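Local coordinates for bluetongue virus COAT protein VP7 (Bluetongue virus, PDB 1BVP), which forms trimers that assemble as 260 capsomers on a scaffold of VP3, building part of the viral inner capsid, at residues Phe268-Phe273 / Leu311-Leu316. Sequence-based numbering, arbitrary orientation.
Sequences FNVYSF and LLLSTL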
ATOM      1  N   PHE A 268       9.831   6.790   2.241  1.00  7.00           N
ATOM      2  CA  PHE A 268      10.995   5.901   2.161  1.00  9.79           C
ATOM      3  C   PHE A 268      12.174   6.552   1.429  1.00 11.64           C
ATOM      4  O   PHE A 268      13.326   6.406   1.826  1.00 17.03           O
ATOM      5  CB  PHE A 268      10.639   4.587   1.460  1.00  2.08           C
ATOM      6  CG  PHE A 268      11.823   3.692   1.251  1.00  7.54           C
ATOM      7  CD1 PHE A 268      12.458   3.088   2.327  1.00  7.15           C
ATOM      8  CD2 PHE A 268      12.347   3.484  -0.026  1.00  8.90           C
ATOM      9  CE1 PHE A 268      13.602   2.290   2.132  1.00  5.14           C
ATOM     10  CE2 PHE A 268      13.486   2.694  -0.230  1.00  8.21           C
ATOM     11  CZ  PHE A 268      14.113   2.098   0.858  1.00  5.59           C
ATOM     12  N   ASN A 269      11.867   7.196   0.310  1.00 11.92           N
ATOM     13  CA  ASN A 269      12.866   7.871  -0.488  1.00  8.96           C
ATOM     14  C   ASN A 269      13.575   8.957   0.318  1.00  7.35           C
ATOM     15  O   ASN A 269      14.788   9.056   0.270  1.00 13.43           O
ATOM     16  CB  ASN A 269      12.211   8.480  -1.727  1.00 12.40           C
ATOM     17  CG  ASN A 269      13.239   9.002  -2.737  1.00 15.49           C
ATOM     18  OD1 ASN A 269      13.066  10.076  -3.321  1.00 17.01           O
ATOM     19  ND2 ASN A 269      14.322   8.250  -2.926  1.00  5.86           N
ATOM     20  N   VAL A 270      12.813   9.783   1.032  1.00  8.33           N
ATOM     21  CA  VAL A 270      13.359  10.867   1.869  1.00  4.75           C
ATOM     22  C   VAL A 270      14.285  10.357   2.976  1.00 10.85           C
ATOM     23  O   VAL A 270      15.326  10.945   3.240  1.00 14.01           O
ATOM     24  CB  VAL A 270      12.223  11.634   2.584  1.00  5.84           C
ATOM     25  CG1 VAL A 270      12.790  12.552   3.642  1.00  5.09           C
ATOM     26  CG2 VAL A 270      11.337  12.370   1.577  1.00  5.73           C
ATOM     27  N   TYR A 271      13.896   9.277   3.648  1.00 16.31           N
ATOM     28  CA  TYR A 271      14.706   8.759   4.746  1.00 13.03           C
ATOM     29  C   TYR A 271      15.825   7.820   4.372  1.00 15.07           C
ATOM     30  O   TYR A 271      16.554   7.364   5.237  1.00 19.17           O
ATOM     31  CB  TYR A 271      13.828   8.182   5.849  1.00  8.42           C
ATOM     32  CG  TYR A 271      13.019   9.233   6.589  1.00  5.00           C
ATOM     33  CD1 TYR A 271      13.610  10.041   7.551  1.00  3.87           C
ATOM     34  CD2 TYR A 271      11.667   9.447   6.301  1.00  6.16           C
ATOM     35  CE1 TYR A 271      12.883  11.053   8.217  1.00  2.00           C
ATOM     36  CE2 TYR A 271      10.930  10.459   6.964  1.00  4.88           C
ATOM     37  CZ  TYR A 271      11.555  11.247   7.915  1.00  4.24           C
ATOM     38  OH  TYR A 271      10.842  12.229   8.575  1.00  9.98           O
ATOM     39  N   SER A 272      15.982   7.529   3.090  1.00 18.14           N
ATOM     40  CA  SER A 272      17.093   6.687   2.667  1.00 15.86           C
ATOM     41  C   SER A 272      18.380   7.451   2.916  1.00 17.25           C
ATOM     42  O   SER A 272      18.435   8.704   2.923  1.00 15.66           O
ATOM     43  CB  SER A 272      16.997   6.321   1.208  1.00 13.63           C
ATOM     44  OG  SER A 272      15.930   5.435   1.062  1.00 22.92           O
ATOM     45  N   PHE A 273      19.425   6.669   3.085  1.00 15.62           N
ATOM     46  CA  PHE A 273      20.725   7.196   3.407  1.00 14.25           C
ATOM     47  C   PHE A 273      21.407   7.967   2.284  1.00 15.09           C
ATOM     48  O   PHE A 273      21.744   9.145   2.471  1.00 12.79           O
ATOM     49  CB  PHE A 273      21.599   6.033   3.888  1.00 12.07           C
ATOM     50  CG  PHE A 273      22.997   6.433   4.253  1.00 10.00           C
ATOM     51  CD1 PHE A 273      23.226   7.371   5.281  1.00  8.10           C
ATOM     52  CD2 PHE A 273      24.088   5.877   3.575  1.00  6.37           C
ATOM     53  CE1 PHE A 273      24.531   7.757   5.634  1.00  4.35           C
ATOM     54  CE2 PHE A 273      25.405   6.251   3.910  1.00  8.32           C
ATOM     55  CZ  PHE A 273      25.619   7.198   4.953  1.00  5.07           C
ATOM     56  N   LEU A 311       6.921  15.493   0.062  1.00  7.23           N
ATOM     57  CA  LEU A 311       6.910  15.395  -1.402  1.00 10.15           C
ATOM     58  C   LEU A 311       8.054  16.182  -2.043  1.00 14.57           C
ATOM     59  O   LEU A 311       8.807  15.662  -2.873  1.00 14.39           O
ATOM     60  CB  LEU A 311       5.590  15.890  -1.960  1.00 14.56           C
ATOM     61  CG  LEU A 311       4.457  14.991  -1.511  1.00 18.27           C
ATOM     62  CD1 LEU A 311       3.195  15.451  -2.191  1.00 19.81           C
ATOM     63  CD2 LEU A 311       4.776  13.537  -1.868  1.00 16.74           C
ATOM     64  N   LEU A 312       8.200  17.426  -1.602  1.00 11.86           N
ATOM     65  CA  LEU A 312       9.246  18.297  -2.088  1.00 12.57           C
ATOM     66  C   LEU A 312      10.651  17.701  -1.800  1.00 14.89           C
ATOM     67  O   LEU A 312      11.529  17.653  -2.686  1.00 17.45           O
ATOM     68  CB  LEU A 312       9.052  19.677  -1.456  1.00 13.19           C
ATOM     69  CG  LEU A 312       8.455  20.873  -2.243  1.00  7.88           C
ATOM     70  CD1 LEU A 312       7.545  20.466  -3.333  1.00  6.09           C
ATOM     71  CD2 LEU A 312       7.763  21.821  -1.299  1.00  8.19           C
ATOM     72  N   LEU A 313      10.854  17.182  -0.592  1.00 10.51           N
ATOM     73  CA  LEU A 313      12.148  16.585  -0.250  1.00  8.46           C
ATOM     74  C   LEU A 313      12.428  15.319  -1.053  1.00 10.01           C
ATOM     75  O   LEU A 313      13.562  15.064  -1.412  1.00 16.11           O
ATOM     76  CB  LEU A 313      12.196  16.257   1.219  1.00  9.40           C
ATOM     77  CG  LEU A 313      13.259  16.928   2.060  1.00 15.59           C
ATOM     78  CD1 LEU A 313      13.234  16.204   3.385  1.00 16.27           C
ATOM     79  CD2 LEU A 313      14.645  16.840   1.435  1.00 14.94           C
ATOM     80  N   SER A 314      11.399  14.520  -1.328  1.00 10.11           N
ATOM     81  CA  SER A 314      11.556  13.294  -2.104  1.00  7.02           C
ATOM     82  C   SER A 314      12.050  13.623  -3.510  1.00 11.30           C
ATOM     83  O   SER A 314      12.976  12.982  -4.032  1.00 17.67           O
ATOM     84  CB  SER A 314      10.228  12.546  -2.174  1.00  9.29           C
ATOM     85  OG  SER A 314      10.450  11.285  -2.772  1.00  9.88           O
ATOM     86  N   THR A 315      11.434  14.631  -4.123  1.00  8.90           N
ATOM     87  CA  THR A 315      11.858  15.081  -5.433  1.00  8.87           C
ATOM     88  C   THR A 315      13.304  15.602  -5.348  1.00  9.40           C
ATOM     89  O   THR A 315      14.150  15.240  -6.178  1.00 10.73           O
ATOM     90  CB  THR A 315      10.935  16.182  -5.944  1.00 12.83           C
ATOM     91  OG1 THR A 315       9.596  15.693  -5.932  1.00 19.62           O
ATOM     92  CG2 THR A 315      11.285  16.570  -7.384  1.00  9.82           C
ATOM     93  N   LEU A 316      13.613  16.421  -4.343  1.00  4.41           N
ATOM     94  CA  LEU A 316      14.981  16.918  -4.209  1.00  4.24           C
ATOM     95  C   LEU A 316      15.976  15.762  -4.092  1.00  9.21           C
ATOM     96  O   LEU A 316      17.108  15.857  -4.596  1.00 14.18           O
ATOM     97  CB  LEU A 316      15.120  17.855  -3.021  1.00  5.49           C
ATOM     98  CG  LEU A 316      16.481  18.526  -2.806  1.00  9.31           C
ATOM     99  CD1 LEU A 316      16.719  19.546  -3.898  1.00 10.09           C
ATOM    100  CD2 LEU A 316      16.494  19.251  -1.445  1.00  8.10           C
TER
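In the helical domain of VP7, helices 263-271 and 304-323 come closest, over the segments 268-273 and 311-316, where Val-270 faces the small residue Ser-314, a worked example of a small side chain allowing close approach. Their CA atoms come within 5.0 Å, and all four touching residues are buried. The isopropyl group of Val-270 is the wedge. With CG1 anti to the backbone N (chi1 169°), its two methyls divide the work: CG2 lies against the backbone of the opposite helix, 3.6 Å from Ser-314 N, and also meets Ser-314 CB at 3.9 Å. Val-270 CG1 turns instead to Leu-313 CD1, 3.7 Å away, and the two side chains cross at about a right angle. Leu-313 reaches on to Trp-278 and Leu-286 of helix 276-286, which joins a third helix to the pair.

The polar half lies beside this apolar wedge. The CB of Asn-269 points toward helix 304-323 and lies 3.5 Å from Ser-314 OG. That hydroxyl, itself anti to its backbone N (chi1 -172°), is hydrogen-bonded to Glu-266, one turn back on the helix of Asn-269. Arg-111 of a second subunit packs on both Asn-269 and Ser-314, setting this polar side beside the trimer interface.

The chemistry is thus split across the contact: one valine methyl packs on the facing backbone and the other on a leucine methyl, while the buried serine hydroxyl is satisfied by a carboxylate from the facing helix, so a polar link accompanies the apolar one.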